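Side-chain contacts in sperm-specific class P protein 34 (Caenorhabditis elegans, PDB 1M1S), which is of unknown function but belongs to the major sperm protein family, whose best-known members assemble into the filaments that drive crawling of nematode sperm: residues E49-R54 against V111-A116; G58-D61 against K65-L68; G18-P21 against N26-H29. All coordinates share one frame; numbering follows the deposited sequence.

Contact 1 of 3, residues E49-R54 against V111-A116; sequences EHYRVR and VKLIAA
Tyr51 and Leu113 carry most of this contact, and they meet by apolar packing. Leu113 lies over one face of the Tyr51 ring. Leu113 CD1 sits 3.9 Å from the centroid of the Tyr51 ring, 12° off the normal, which makes a CH-pi contact. Leu113 CB lies over the same ring further out, 3.7 Å from Tyr51 CZ. The two side chains run past each other in opposite directions. Tyr51 CG is anti to the carbonyl carbon (chi1 -69°), and this sends the ring across to the far strand.

Strands 51-54 and 111-115 are not neighbours. Their axes stay 11.1 Å apart and run roughly antiparallel. They face each other across the interior of the immunoglobulin-like sandwich of the major sperm protein family, and it is mainly side chains that bridge the gap.

The second kind of contact is at the hydroxyl. Tyr51 OH lies 3.3 Å from Ala115 CB and 3.5 Å from Leu113 O. Neither approach is a hydrogen bond. The small methyl of Ala115 fits obliquely to the ring. Tyr20 adds another aromatic ring against Tyr51, with the planes at about 55°, and Ile82 touches Leu113.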
loop_
_atom_site.group_PDB
_atom_site.type_symbol
_atom_site.label_atom_id
_atom_site.label_comp_id
_atom_site.label_asym_id
_atom_site.label_seq_id
_atom_site.Cartn_x
_atom_site.Cartn_y
_atom_site.Cartn_z
ATOM N N GLU A 49 -4.818 -13.613 5.034
ATOM C CA GLU A 49 -5.352 -14.958 4.872
ATOM C C GLU A 49 -6.424 -15.127 3.798
ATOM O O GLU A 49 -6.840 -16.249 3.526
ATOM C CB GLU A 49 -5.870 -15.450 6.219
ATOM C CG GLU A 49 -6.465 -16.847 6.249
ATOM C CD GLU A 49 -7.525 -16.944 7.324
ATOM O OE1 GLU A 49 -7.399 -16.199 8.323
ATOM O OE2 GLU A 49 -8.496 -17.716 7.168
ATOM N N HIS A 50 -6.937 -14.022 3.265
ATOM C CA HIS A 50 -7.914 -14.054 2.170
ATOM C C HIS A 50 -7.312 -13.064 1.187
ATOM O O HIS A 50 -7.668 -13.019 0.019
ATOM C CB HIS A 50 -9.297 -13.549 2.572
ATOM C CG HIS A 50 -9.943 -14.315 3.688
ATOM N ND1 HIS A 50 -10.232 -15.674 3.593
ATOM C CD2 HIS A 50 -10.314 -13.934 4.910
ATOM C CE1 HIS A 50 -10.731 -16.071 4.746
ATOM N NE2 HIS A 50 -10.802 -15.046 5.569
ATOM N N TYR A 51 -6.386 -12.257 1.688
ATOM C CA TYR A 51 -5.706 -11.265 0.880
ATOM C C TYR A 51 -4.203 -11.503 0.817
ATOM O O TYR A 51 -3.588 -11.935 1.790
ATOM C CB TYR A 51 -6.003 -9.877 1.434
ATOM C CG TYR A 51 -7.441 -9.481 1.227
ATOM C CD1 TYR A 51 -8.365 -9.508 2.274
ATOM C CD2 TYR A 51 -7.887 -9.089 -0.032
ATOM C CE1 TYR A 51 -9.705 -9.155 2.058
ATOM C CE2 TYR A 51 -9.212 -8.741 -0.247
ATOM C CZ TYR A 51 -10.113 -8.772 0.794
ATOM O OH TYR A 51 -11.418 -8.446 0.541
ATOM N N ARG A 52 -3.639 -11.262 -0.359
ATOM C CA ARG A 52 -2.219 -11.403 -0.619
ATOM C C ARG A 52 -1.810 -10.140 -1.352
ATOM O O ARG A 52 -2.028 -9.999 -2.558
ATOM C CB ARG A 52 -1.976 -12.630 -1.481
ATOM C CG ARG A 52 -0.623 -12.681 -2.183
ATOM C CD ARG A 52 -0.561 -13.930 -3.073
ATOM N NE ARG A 52 0.072 -13.731 -4.384
ATOM C CZ ARG A 52 -0.296 -14.370 -5.497
ATOM N NH1 ARG A 52 -1.293 -15.248 -5.466
ATOM N NH2 ARG A 52 0.335 -14.136 -6.642
ATOM N N VAL A 53 -1.259 -9.204 -0.585
ATOM C CA VAL A 53 -0.805 -7.917 -1.103
ATOM C C VAL A 53 0.723 -7.915 -1.395
ATOM O O VAL A 53 1.513 -8.553 -0.686
ATOM C CB VAL A 53 -1.273 -6.781 -0.168
ATOM C CG1 VAL A 53 -1.072 -5.431 -0.800
ATOM C CG2 VAL A 53 -2.712 -6.972 0.145
ATOM N N ARG A 54 1.117 -7.274 -2.496
ATOM C CA ARG A 54 2.521 -7.224 -2.927
ATOM C C ARG A 54 2.832 -5.888 -3.592
ATOM O O ARG A 54 2.071 -5.422 -4.432
ATOM C CB ARG A 54 2.819 -8.346 -3.942
ATOM C CG ARG A 54 2.458 -9.744 -3.505
ATOM C CD ARG A 54 3.220 -10.782 -4.288
ATOM N NE ARG A 54 2.873 -12.140 -3.866
ATOM C CZ ARG A 54 3.046 -12.626 -2.640
ATOM N NH1 ARG A 54 3.562 -11.870 -1.681
ATOM N NH2 ARG A 54 2.685 -13.874 -2.374
ATOM N N VAL A 111 -6.598 1.650 2.513
ATOM C CA VAL A 111 -7.329 1.095 1.385
ATOM C C VAL A 111 -8.329 0.063 1.930
ATOM O O VAL A 111 -7.953 -0.878 2.644
ATOM C CB VAL A 111 -6.388 0.437 0.387
ATOM C CG1 VAL A 111 -7.137 0.084 -0.901
ATOM C CG2 VAL A 111 -5.186 1.350 0.136
ATOM N N LYS A 112 -9.609 0.288 1.648
ATOM C CA LYS A 112 -10.659 -0.613 2.097
ATOM C C LYS A 112 -10.642 -1.824 1.196
ATOM O O LYS A 112 -10.279 -1.721 0.036
ATOM C CB LYS A 112 -12.019 0.054 1.960
ATOM C CG LYS A 112 -12.127 1.456 2.512
ATOM C CD LYS A 112 -13.591 1.904 2.469
ATOM C CE LYS A 112 -13.879 3.010 3.470
ATOM N NZ LYS A 112 -15.321 3.159 3.814
ATOM N N LEU A 113 -10.988 -2.979 1.743
ATOM C CA LEU A 113 -11.053 -4.208 0.956
ATOM C C LEU A 113 -12.380 -4.917 1.303
ATOM O O LEU A 113 -12.505 -5.597 2.333
ATOM C CB LEU A 113 -9.825 -5.096 1.217
ATOM C CG LEU A 113 -8.420 -4.536 0.905
ATOM C CD1 LEU A 113 -7.342 -5.514 1.356
ATOM C CD2 LEU A 113 -8.262 -4.186 -0.576
ATOM N N ILE A 114 -13.388 -4.675 0.464
ATOM C CA ILE A 114 -14.731 -5.238 0.634
ATOM C C ILE A 114 -14.897 -6.476 -0.231
ATOM O O ILE A 114 -14.821 -6.393 -1.452
ATOM C CB ILE A 114 -15.836 -4.232 0.208
ATOM C CG1 ILE A 114 -15.690 -2.896 0.946
ATOM C CG2 ILE A 114 -17.197 -4.841 0.474
ATOM C CD1 ILE A 114 -16.554 -1.759 0.354
ATOM N N ALA A 115 -15.134 -7.617 0.403
ATOM C CA ALA A 115 -15.322 -8.873 -0.316
ATOM C C ALA A 115 -16.753 -9.288 -0.102
ATOM O O ALA A 115 -17.165 -9.541 1.015
ATOM C CB ALA A 115 -14.396 -9.928 0.225
ATOM N N ALA A 116 -17.532 -9.320 -1.166
ATOM C CA ALA A 116 -18.924 -9.698 -1.024
ATOM C C ALA A 116 -19.459 -10.463 -2.214
ATOM O O ALA A 116 -18.962 -11.583 -2.443
ATOM C CB ALA A 116 -19.777 -8.468 -0.741
ATOM O OXT ALA A 116 -20.396 -9.957 -2.874
#

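Contact 2 of 3, residues G58-D61 against K65-L68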
loop_
_atom_site.group_PDB
_atom_site.type_symbol
_atom_site.label_atom_id
_atom_site.label_comp_id
_atom_site.label_asym_id
_atom_site.label_seq_id
_atom_site.Cartn_x
_atom_site.Cartn_y
_atom_site.Cartn_z
ATOM N N GLY A 58 8.559 -0.665 -0.261
ATOM C CA GLY A 58 8.906 -0.200 -1.600
ATOM C C GLY A 58 9.093 1.292 -1.771
ATOM O O GLY A 58 8.611 2.078 -0.951
ATOM N N PHE A 59 9.756 1.685 -2.858
ATOM C CA PHE A 59 9.987 3.092 -3.127
ATOM C C PHE A 59 9.061 3.630 -4.170
ATOM O O PHE A 59 8.431 2.860 -4.882
ATOM C CB PHE A 59 11.409 3.313 -3.587
ATOM C CG PHE A 59 12.393 3.113 -2.515
ATOM C CD1 PHE A 59 13.333 2.113 -2.604
ATOM C CD2 PHE A 59 12.377 3.924 -1.395
ATOM C CE1 PHE A 59 14.236 1.900 -1.587
ATOM C CE2 PHE A 59 13.278 3.722 -0.360
ATOM C CZ PHE A 59 14.221 2.709 -0.464
ATOM N N VAL A 60 8.855 4.941 -4.137
ATOM C CA VAL A 60 8.053 5.620 -5.152
ATOM C C VAL A 60 8.862 6.853 -5.441
ATOM O O VAL A 60 8.907 7.791 -4.636
ATOM C CB VAL A 60 6.636 6.074 -4.715
ATOM C CG1 VAL A 60 5.874 6.599 -5.938
ATOM C CG2 VAL A 60 5.863 4.940 -4.053
ATOM N N ASP A 61 9.524 6.846 -6.589
ATOM C CA ASP A 61 10.332 7.981 -6.981
ATOM C C ASP A 61 9.556 9.276 -6.770
ATOM O O ASP A 61 8.351 9.251 -6.508
ATOM C CB ASP A 61 10.776 7.836 -8.435
ATOM C CG ASP A 61 11.810 6.735 -8.622
ATOM O OD1 ASP A 61 12.546 6.416 -7.657
ATOM O OD2 ASP A 61 11.902 6.193 -9.743
ATOM N N LYS A 65 5.289 6.939 -9.578
ATOM C CA LYS A 65 4.233 5.936 -9.494
ATOM C C LYS A 65 4.857 4.565 -9.187
ATOM O O LYS A 65 5.978 4.305 -9.613
ATOM C CB LYS A 65 3.499 5.884 -10.854
ATOM C CG LYS A 65 4.405 5.950 -12.137
ATOM C CD LYS A 65 3.604 6.042 -13.454
ATOM C CE LYS A 65 4.519 6.177 -14.684
ATOM N NZ LYS A 65 3.795 6.331 -16.015
ATOM N N SER A 66 4.168 3.728 -8.400
ATOM C CA SER A 66 4.615 2.364 -7.999
ATOM C C SER A 66 3.365 1.505 -7.837
ATOM O O SER A 66 2.391 1.998 -7.250
ATOM C CB SER A 66 5.350 2.370 -6.661
ATOM O OG SER A 66 6.539 3.139 -6.735
ATOM N N LYS A 67 3.378 0.249 -8.316
ATOM C CA LYS A 67 2.165 -0.581 -8.176
ATOM C C LYS A 67 1.995 -1.465 -6.990
ATOM O O LYS A 67 2.961 -1.974 -6.440
ATOM C CB LYS A 67 1.814 -1.309 -9.461
ATOM C CG LYS A 67 2.704 -2.439 -9.829
ATOM C CD LYS A 67 1.878 -3.551 -10.411
ATOM C CE LYS A 67 2.744 -4.635 -11.002
ATOM N NZ LYS A 67 1.875 -5.776 -11.396
ATOM N N LEU A 68 0.737 -1.664 -6.644
ATOM C CA LEU A 68 0.425 -2.504 -5.527
ATOM C C LEU A 68 -0.475 -3.630 -5.998
ATOM O O LEU A 68 -1.458 -3.381 -6.681
ATOM C CB LEU A 68 -0.311 -1.680 -4.429
ATOM C CG LEU A 68 -0.613 -2.321 -3.079
ATOM C CD1 LEU A 68 0.675 -2.822 -2.412
ATOM C CD2 LEU A 68 -1.323 -1.304 -2.185
#
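Ser66 reaches across to Phe59 and Val60, and the tight part of the contact gathers round its hydroxyl. Ser66 OG donates a hydrogen bond to Phe59 O at 2.7 Å. The donor lies in the carbonyl plane, on a lone pair, with a C=O...OG angle of 135°. Ser66 OG is anti to the carbonyl carbon of its own residue (chi1 -63°), which points it at the opposite strand. Both methyls of Val60 close in on the same oxygen. Val60 CG2 is 3.3 Å from Ser66 OG, and Val60 CG1 is 3.6 Å from it. Val60 CG1 also rests 3.7 Å from the backbone N of Lys65. The hydroxyl is thus bonded to Phe59 O and flanked by the Val60 methyls.

The two segments flank the turn of the beta hairpin made by strands 51-60 and 65-72. Here the arms splay. Their short axes are 6.5 Å apart at closest and run at 143°. At this end each arm takes its backbone bonds from a different strand: Val60 pairs with Leu39 of strand 38-45, and Ser66 pairs with Ile31 of strand 25-33. The one hydrogen bond between the segments therefore comes from a side chain. Near the turn the arms part toward different sheets, which is consistent with an immunoglobulin-like sandwich.

The other side is loose. Lys65 points away from 58-61, and its extended chain is exposed to solvent while touching Asn30 and Thr32 of strand 25-33. Phe59 also turns its side chain away from 65-68, but it packs there, with Arg38 in a cation-pi contact and against Ala40 and Val89.

Contact 3 of 3, residues G18-P21 against N26-H29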
loop_
_atom_site.group_PDB
_atom_site.type_symbol
_atom_site.label_atom_id
_atom_site.label_comp_id
_atom_site.label_asym_id
_atom_site.label_seq_id
_atom_site.Cartn_x
_atom_site.Cartn_y
_atom_site.Cartn_z
ATOM N N GLY A 18 -10.740 -1.607 -2.959
ATOM C CA GLY A 18 -10.646 -2.800 -3.772
ATOM C C GLY A 18 -11.925 -3.559 -3.450
ATOM O O GLY A 18 -12.211 -3.868 -2.285
ATOM N N ASN A 19 -12.750 -3.773 -4.462
ATOM C CA ASN A 19 -14.001 -4.495 -4.282
ATOM C C ASN A 19 -13.918 -5.855 -4.998
ATOM O O ASN A 19 -13.816 -5.910 -6.224
ATOM C CB ASN A 19 -15.162 -3.642 -4.806
ATOM C CG ASN A 19 -15.291 -2.306 -4.061
ATOM O OD1 ASN A 19 -16.205 -2.119 -3.230
ATOM N ND2 ASN A 19 -14.368 -1.373 -4.348
ATOM N N TYR A 20 -14.051 -6.938 -4.225
ATOM C CA TYR A 20 -13.925 -8.312 -4.724
ATOM C C TYR A 20 -15.101 -9.260 -4.493
ATOM O O TYR A 20 -16.045 -8.963 -3.777
ATOM C CB TYR A 20 -12.708 -8.975 -4.085
ATOM C CG TYR A 20 -11.557 -8.072 -3.937
ATOM C CD1 TYR A 20 -11.312 -7.449 -2.732
ATOM C CD2 TYR A 20 -10.698 -7.841 -4.996
ATOM C CE1 TYR A 20 -10.216 -6.593 -2.574
ATOM C CE2 TYR A 20 -9.610 -6.998 -4.864
ATOM C CZ TYR A 20 -9.362 -6.377 -3.642
ATOM O OH TYR A 20 -8.251 -5.572 -3.479
ATOM N N PRO A 21 -15.065 -10.414 -5.157
ATOM C CA PRO A 21 -16.104 -11.427 -5.025
ATOM C C PRO A 21 -15.616 -12.328 -3.933
ATOM O O PRO A 21 -14.497 -12.838 -3.999
ATOM C CB PRO A 21 -16.053 -12.140 -6.365
ATOM C CG PRO A 21 -15.455 -11.154 -7.243
ATOM C CD PRO A 21 -14.380 -10.576 -6.438
ATOM N N ASN A 26 -9.242 -9.970 -7.434
ATOM C CA ASN A 26 -7.992 -9.336 -7.745
ATOM C C ASN A 26 -8.200 -7.905 -8.169
ATOM O O ASN A 26 -9.230 -7.569 -8.746
ATOM C CB ASN A 26 -7.417 -10.072 -8.918
ATOM C CG ASN A 26 -5.977 -9.864 -9.066
ATOM O OD1 ASN A 26 -5.338 -9.202 -8.249
ATOM N ND2 ASN A 26 -5.423 -10.450 -10.110
ATOM N N SER A 27 -7.170 -7.093 -7.947
ATOM C CA SER A 27 -7.161 -5.672 -8.324
ATOM C C SER A 27 -5.754 -5.074 -8.223
ATOM O O SER A 27 -5.024 -5.372 -7.290
ATOM C CB SER A 27 -8.094 -4.865 -7.429
ATOM O OG SER A 27 -7.564 -4.810 -6.117
ATOM N N THR A 28 -5.392 -4.210 -9.167
ATOM C CA THR A 28 -4.069 -3.577 -9.169
ATOM C C THR A 28 -4.268 -2.133 -8.707
ATOM O O THR A 28 -5.337 -1.543 -8.937
ATOM C CB THR A 28 -3.398 -3.533 -10.598
ATOM O OG1 THR A 28 -3.445 -4.824 -11.234
ATOM C CG2 THR A 28 -1.928 -3.135 -10.469
ATOM N N HIS A 29 -3.293 -1.599 -7.970
ATOM C CA HIS A 29 -3.384 -0.220 -7.506
ATOM C C HIS A 29 -2.157 0.604 -7.868
ATOM O O HIS A 29 -1.050 0.094 -7.950
ATOM C CB HIS A 29 -3.670 -0.163 -6.002
ATOM C CG HIS A 29 -4.902 -0.911 -5.592
ATOM N ND1 HIS A 29 -6.065 -0.287 -5.195
ATOM C CD2 HIS A 29 -5.159 -2.241 -5.545
ATOM C CE1 HIS A 29 -6.985 -1.196 -4.929
ATOM N NE2 HIS A 29 -6.457 -2.388 -5.134
#
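Tyr20 reaches from strand 18-20 to Ser27 and Asn26 on the facing strand. Its CB points toward that strand, but CB and CG only carry the ring across. The first ring atom to touch is Tyr20 CD2, 3.5 Å from Asn26 N, which comes in obliquely. Next is Tyr20 CE2, 3.2 Å from Ser27 OG and 3.7 Å from Ser27 CB. Tyr20 CZ follows, 3.4 Å from Ser27 OG. Ser27 OG lies at the ring edge, near its plane. At the tip, Tyr20 OH is hydrogen-bonded to Ser27 OG at 2.8 Å, and either hydroxyl could be the donor.

A second hydrogen bond leads on from the serine. Ser27 OG is also hydrogen-bonded to His29 NE2, again at 2.8 Å. Ser27 OG sits between its backbone N and carbonyl carbon (chi1 69°), and from there it serves both partners. On its far side the imidazole bonds through ND1 to Pro15 O, which helps fix the ring's rotation. Asn26 OD1 makes a weak bond back to Ser27 N.

Gly18 C lies 3.6 Å above one face of the Tyr20 ring. A side chain on Gly18 would clash with Tyr20 OH, so the bare glycine lets the ring lie there. A phenylalanine in place of Tyr20 would probably leave Ser27 OG with His29 alone and let the serine turn more easily.

No backbone ladder joins these two segments. Gly18 and Tyr20 bond instead to strand 107-115, and His29 bonds to Leu68. The hairpin thus opens at this end, and its first strand, broken along its length, is consistent with the sheet-switching first strand of immunoglobulin-like sandwiches.

Contacts 1 and 3 are both buried and lie on the same side of the chain's centre, with their own centres about 7 Å apart. Their tyrosines meet, and backbone bonds probably tie Tyr20 to Ile114 and Ala116. Contact 2 is only partly buried and sits on the opposite side of the centre from contact 1, near a turn. It shares strand 51-60 with contact 1, and its Leu68 packs on Val53. Strand 65-72 also links contact 2 to contact 3 through Leu68 and His29. The chemistry differs. Contact 1 is apolar, contact 2 rests on one serine-to-carbonyl bond, and contact 3 on a chain of side-chain hydrogen bonds from tyrosine through serine to histidine.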